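Local structure of ABC transporter periplasmic peptide-binding protein (Pseudoalteromonas, 4QFL) at residues V146-D149 / Q150-K154; D81-I84 / S85-G88. The protein binds dipeptides in the periplasm, here Ala-Phe, and probably delivers them to an ABC transporter for uptake. All blocks are in the same frame, centred on the assembly; numbering follows the deposited sequence.

Contact 1 of 2, residues V146-D149 / Q150-K154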
ATOM      1  N   VAL A 146      -2.899   9.418   7.785  1.00 14.17           N
ATOM      2  CA  VAL A 146      -3.022   9.004   9.174  1.00 18.27           C
ATOM      3  C   VAL A 146      -2.757  10.153  10.147  1.00 23.00           C
ATOM      4  O   VAL A 146      -2.712   9.948  11.366  1.00 23.68           O
ATOM      5  CB  VAL A 146      -2.105   7.822   9.498  1.00 14.76           C
ATOM      6  CG1 VAL A 146      -2.425   6.657   8.569  1.00 17.39           C
ATOM      7  CG2 VAL A 146      -0.647   8.247   9.387  1.00 12.87           C
ATOM      8  N   GLY A 147      -2.569  11.356   9.610  1.00 20.80           N
ATOM      9  CA  GLY A 147      -2.506  12.561  10.421  1.00 21.77           C
ATOM     10  C   GLY A 147      -1.211  12.826  11.169  1.00 26.39           C
ATOM     11  O   GLY A 147      -1.231  13.153  12.352  1.00 27.95           O
ATOM     12  N   ILE A 148      -0.095  12.701  10.465  1.00 27.84           N
ATOM     13  CA  ILE A 148       1.193  13.076  11.027  1.00 29.75           C
ATOM     14  C   ILE A 148       1.091  14.454  11.692  1.00 29.88           C
ATOM     15  O   ILE A 148       1.486  14.622  12.843  1.00 31.67           O
ATOM     16  CB  ILE A 148       2.316  13.027   9.958  1.00 26.10           C
ATOM     17  CG1 ILE A 148       3.614  12.521  10.585  1.00 27.36           C
ATOM     18  CG2 ILE A 148       2.493  14.355   9.216  1.00 27.15           C
ATOM     19  CD1 ILE A 148       3.539  11.083  11.035  1.00 21.58           C
ATOM     20  N   ASP A 149       0.567  15.414  10.928  1.00 25.87           N
ATOM     21  CA  ASP A 149       0.323  16.785  11.355  1.00 30.36           C
ATOM     22  C   ASP A 149      -0.035  16.913  12.813  1.00 30.43           C
ATOM     23  O   ASP A 149       0.691  17.508  13.603  1.00 34.53           O
ATOM     24  CB  ASP A 149      -0.870  17.353  10.570  1.00 31.77           C
ATOM     25  CG  ASP A 149      -0.715  18.825  10.244  1.00 29.14           C
ATOM     26  OD1 ASP A 149      -0.950  19.666  11.135  1.00 31.58           O
ATOM     27  OD2 ASP A 149      -0.365  19.135   9.091  1.00 27.42           O
ATOM     28  N   GLN A 150      -1.179  16.342  13.160  1.00 29.03           N
ATOM     29  CA  GLN A 150      -1.695  16.426  14.513  1.00 29.46           C
ATOM     30  C   GLN A 150      -1.018  15.397  15.408  1.00 29.46           C
ATOM     31  O   GLN A 150      -1.516  15.083  16.485  1.00 30.74           O
ATOM     32  CB  GLN A 150      -3.210  16.239  14.518  1.00 31.75           C
ATOM     33  CG  GLN A 150      -3.923  17.128  13.515  1.00 27.96           C
ATOM     34  CD  GLN A 150      -5.218  16.529  13.013  1.00 31.23           C
ATOM     35  OE1 GLN A 150      -5.287  16.022  11.893  1.00 29.25           O
ATOM     36  NE2 GLN A 150      -6.253  16.586  13.840  1.00 30.74           N
ATOM     37  N   LEU A 151       0.122  14.879  14.965  1.00 30.02           N
ATOM     38  CA  LEU A 151       0.840  13.890  15.764  1.00 27.67           C
ATOM     39  C   LEU A 151       2.223  14.308  16.244  1.00 22.96           C
ATOM     40  O   LEU A 151       2.457  14.394  17.449  1.00 24.13           O
ATOM     41  CB  LEU A 151       0.946  12.554  15.041  1.00 25.86           C
ATOM     42  CG  LEU A 151       1.389  11.483  16.038  1.00 26.76           C
ATOM     43  CD1 LEU A 151       0.366  11.374  17.141  1.00 27.47           C
ATOM     44  CD2 LEU A 151       1.576  10.149  15.369  1.00 28.16           C
ATOM     45  N   ILE A 152       3.151  14.542  15.321  1.00 23.38           N
ATOM     46  CA  ILE A 152       4.538  14.798  15.721  1.00 24.40           C
ATOM     47  C   ILE A 152       4.818  16.274  16.022  1.00 22.61           C
ATOM     48  O   ILE A 152       4.711  17.120  15.135  1.00 25.59           O
ATOM     49  CB  ILE A 152       5.544  14.309  14.664  1.00 22.13           C
ATOM     50  CG1 ILE A 152       5.381  12.809  14.421  1.00 24.02           C
ATOM     51  CG2 ILE A 152       6.944  14.590  15.128  1.00 22.63           C
ATOM     52  CD1 ILE A 152       6.239  12.286  13.290  1.00 21.85           C
ATOM     53  N   ARG A 153       5.183  16.573  17.269  1.00 23.16           N
ATOM     54  CA  ARG A 153       5.466  17.950  17.689  1.00 25.44           C
ATOM     55  C   ARG A 153       6.902  18.337  17.349  1.00 28.14           C
ATOM     56  O   ARG A 153       7.161  19.377  16.740  1.00 27.93           O
ATOM     57  CB  ARG A 153       5.212  18.134  19.195  1.00 27.22           C
ATOM     58  CG  ARG A 153       5.200  19.598  19.679  1.00 32.32           C
ATOM     59  CD  ARG A 153       5.222  19.683  21.209  1.00 32.98           C
ATOM     60  NE  ARG A 153       6.580  19.532  21.739  1.00 38.19           N
ATOM     61  CZ  ARG A 153       6.875  19.046  22.941  1.00 35.29           C
ATOM     62  NH1 ARG A 153       5.909  18.653  23.756  1.00 35.28           N
ATOM     63  NH2 ARG A 153       8.141  18.946  23.325  1.00 35.04           N
ATOM     64  N   LYS A 154       7.840  17.496  17.755  1.00 22.96           N
ATOM     65  CA  LYS A 154       9.221  17.699  17.393  1.00 22.81           C
ATOM     66  C   LYS A 154       9.957  16.386  17.588  1.00 23.44           C
ATOM     67  O   LYS A 154       9.403  15.428  18.115  1.00 23.22           O
ATOM     68  CB  LYS A 154       9.854  18.836  18.214  1.00 24.38           C
ATOM     69  CG  LYS A 154       9.825  18.659  19.724  1.00 26.70           C
ATOM     70  CD  LYS A 154      10.517  19.836  20.421  1.00 31.20           C
ATOM     71  CE  LYS A 154      10.688  19.602  21.931  1.00 36.99           C
ATOM     72  NZ  LYS A 154      11.432  20.706  22.634  1.00 34.93           N
TER

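Contact 2 of 2, residues D81-I84 / S85-G88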
ATOM      1  N   ASP A  81      17.200   0.255  19.485  1.00 21.46           N
ATOM      2  CA  ASP A  81      16.346   0.196  20.657  1.00 24.81           C
ATOM      3  C   ASP A  81      15.282   1.271  20.531  1.00 23.28           C
ATOM      4  O   ASP A  81      15.496   2.283  19.860  1.00 25.69           O
ATOM      5  CB  ASP A  81      17.168   0.387  21.937  1.00 26.33           C
ATOM      6  CG  ASP A  81      16.327   0.259  23.192  1.00 29.44           C
ATOM      7  OD1 ASP A  81      15.483  -0.660  23.257  1.00 32.69           O
ATOM      8  OD2 ASP A  81      16.494   1.085  24.112  1.00 34.93           O
ATOM      9  N   TRP A  82      14.136   1.046  21.166  1.00 24.23           N
ATOM     10  CA  TRP A  82      13.030   2.009  21.166  1.00 25.30           C
ATOM     11  C   TRP A  82      12.268   1.950  22.481  1.00 24.33           C
ATOM     12  O   TRP A  82      12.128   0.884  23.080  1.00 27.45           O
ATOM     13  CB  TRP A  82      12.075   1.767  19.991  1.00 23.51           C
ATOM     14  CG  TRP A  82      11.713   0.317  19.780  1.00 22.23           C
ATOM     15  CD1 TRP A  82      10.579  -0.315  20.202  1.00 21.21           C
ATOM     16  CD2 TRP A  82      12.492  -0.670  19.095  1.00 24.46           C
ATOM     17  NE1 TRP A  82      10.604  -1.632  19.824  1.00 19.81           N
ATOM     18  CE2 TRP A  82      11.768  -1.880  19.143  1.00 19.86           C
ATOM     19  CE3 TRP A  82      13.735  -0.649  18.445  1.00 20.87           C
ATOM     20  CZ2 TRP A  82      12.239  -3.054  18.579  1.00 18.98           C
ATOM     21  CZ3 TRP A  82      14.209  -1.818  17.886  1.00 19.93           C
ATOM     22  CH2 TRP A  82      13.460  -3.007  17.954  1.00 23.48           C
ATOM     23  N   LYS A  83      11.777   3.097  22.926  1.00 25.89           N
ATOM     24  CA  LYS A  83      11.132   3.188  24.231  1.00 27.51           C
ATOM     25  C   LYS A  83       9.956   4.149  24.187  1.00 26.67           C
ATOM     26  O   LYS A  83      10.083   5.266  23.699  1.00 26.03           O
ATOM     27  CB  LYS A  83      12.145   3.665  25.280  1.00 28.07           C
ATOM     28  CG  LYS A  83      11.772   3.354  26.730  1.00 34.62           C
ATOM     29  CD  LYS A  83      10.868   4.405  27.371  1.00 34.70           C
ATOM     30  CE  LYS A  83      10.474   3.979  28.793  1.00 34.21           C
ATOM     31  NZ  LYS A  83       9.681   4.995  29.562  1.00 37.85           N
ATOM     32  N   ILE A  84       8.814   3.718  24.700  1.00 25.97           N
ATOM     33  CA  ILE A  84       7.670   4.601  24.771  1.00 24.90           C
ATOM     34  C   ILE A  84       7.453   5.009  26.214  1.00 28.88           C
ATOM     35  O   ILE A  84       7.426   4.162  27.110  1.00 30.37           O
ATOM     36  CB  ILE A  84       6.407   3.923  24.257  1.00 27.19           C
ATOM     37  CG1 ILE A  84       6.666   3.300  22.888  1.00 26.04           C
ATOM     38  CG2 ILE A  84       5.261   4.928  24.186  1.00 26.84           C
ATOM     39  CD1 ILE A  84       5.417   2.820  22.222  1.00 27.38           C
ATOM     40  N   SER A  85       7.302   6.308  26.441  1.00 27.18           N
ATOM     41  CA  SER A  85       7.134   6.817  27.794  1.00 28.23           C
ATOM     42  C   SER A  85       5.820   6.336  28.385  1.00 31.09           C
ATOM     43  O   SER A  85       4.936   5.877  27.669  1.00 29.76           O
ATOM     44  CB  SER A  85       7.182   8.336  27.801  1.00 27.12           C
ATOM     45  OG  SER A  85       6.152   8.864  26.982  1.00 30.42           O
ATOM     46  N   LYS A  86       5.697   6.443  29.701  1.00 32.69           N
ATOM     47  CA  LYS A  86       4.492   6.003  30.393  1.00 34.30           C
ATOM     48  C   LYS A  86       3.232   6.553  29.745  1.00 29.64           C
ATOM     49  O   LYS A  86       2.238   5.842  29.609  1.00 29.54           O
ATOM     50  CB  LYS A  86       4.538   6.417  31.867  1.00 36.14           C
ATOM     51  CG  LYS A  86       5.387   5.510  32.764  1.00 42.80           C
ATOM     52  CD  LYS A  86       6.800   5.328  32.221  1.00 42.94           C
ATOM     53  CE  LYS A  86       7.065   3.864  31.872  1.00 44.80           C
ATOM     54  NZ  LYS A  86       6.002   3.289  30.990  1.00 42.38           N
ATOM     55  N   ASP A  87       3.276   7.821  29.346  1.00 29.72           N
ATOM     56  CA  ASP A  87       2.096   8.478  28.781  1.00 29.61           C
ATOM     57  C   ASP A  87       1.925   8.329  27.259  1.00 31.46           C
ATOM     58  O   ASP A  87       0.918   8.764  26.698  1.00 33.43           O
ATOM     59  CB  ASP A  87       2.043   9.953  29.201  1.00 29.30           C
ATOM     60  CG  ASP A  87       3.103  10.810  28.519  1.00 31.16           C
ATOM     61  OD1 ASP A  87       3.975  10.265  27.809  1.00 32.44           O
ATOM     62  OD2 ASP A  87       3.057  12.047  28.698  1.00 34.83           O
ATOM     63  N   GLY A  88       2.900   7.710  26.595  1.00 32.45           N
ATOM     64  CA  GLY A  88       2.793   7.408  25.176  1.00 27.80           C
ATOM     65  C   GLY A  88       3.074   8.582  24.256  1.00 27.53           C
ATOM     66  O   GLY A  88       2.846   8.500  23.047  1.00 27.62           O
TER

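Contact 1 of 2, residues V146-D149 / Q150-K154
Ile148 and Ile152, four residues apart, meet through the ends of their side chains: CD1 of Ile148 lies 3.7 Å from CD1 of Ile152, the two chains slanting across each other on the buried side of the turn. The Ile152 branch gets there with CG1 anti to the carbonyl carbon and the chain then straight (chi1 -59°, chi2 174°). The same pair is tied through the backbone, since the carbonyl O of Ile148 takes two N-H groups. Ile152 N reaches it at 3.0 Å, almost in line with the C=O bond, while Leu151 N sits much closer to Ile148 O, at 2.5 Å, but is lifted out of the carbonyl plane by 49°. CB of Leu151 is pressed against the same oxygen at 3.1 Å, and its side chain continues inward onto Leu167. All this follows directly on a Schellman motif that ends helix 141-145, in which Gly147 takes a positive phi; the turn then passes the chain into strand 152-159, where Arg153 and Lys154 both face Glu166 in a classic beta bulge. The outer side is much looser. Asp149 and Gln150 are exposed and make up the solvent side of the turn, and the extended chain of Gln150 runs back beside Gly147, OE1 of Gln150 lying 4.7 Å from CA of Gly147.

Contact 2 of 2, residues D81-I84 / S85-G88
Lys83 and Lys86 cross at roughly a right angle, with the ammonium end of Lys83 laid against the aliphatic part of the other chain: NZ of Lys83 is 3.7 Å from CE of Lys86. The two like charges are close as well, NZ to NZ 4.3 Å, which probably costs some energy at this exposed place. Lys83 starts with CG anti to its own nitrogen and bends at chi2 (-86°), which turns the chain along the strand toward the turn; there NZ makes a weak hydrogen bond to Ile84 O and rests near CA of Ser85. Lys86 folds back to meet it. Ile84 points another way, its CG2 methyl 3.6 Å from CA of Gly88. Between these contacts the chain makes a type I beta turn from Ser85 to Gly88, closed by Gly88 N on Ser85 O at 2.9 Å, within the hairpin joining strands 79-84 and 90-95, where Lys83 is hydrogen-bonded through its backbone to Thr92. Ser85 holds its hydroxyl between its own N and carbonyl carbon (chi1 60°), where OG gives a 2.7 Å hydrogen bond to OD1 of Asp87, meeting that oxygen nearly along its C-O axis. The same OG is also bonded to the N of Ser90, and Asp87 OD1 to the N of Lys89, which fixes the rotation of both side chains. With an alanine here, the Asp87 carboxylate would probably lose its hydroxyl partner and be freer to turn, and the Ser90 amide would lose its acceptor.

From the N terminus, the chain reaches contact 2 first: residues 85-88 close the short loop between strands 79-84 and 90-95. Contact 1 comes later, where the chain leaves helix 141-145 and turns into strand 152-159. The two are in series, neither nested nor crossing. Both belong to one four-stranded antiparallel sheet, ordered 79-84, 90-95, 162-167, 152-159, so they sit on its two outermost strands. Contact 2 joins neighbouring strands of this sheet, whereas contact 1 ties its far edge to a helix. Their centres are about 17 Å apart and their nearest atoms about 7 Å, without touching.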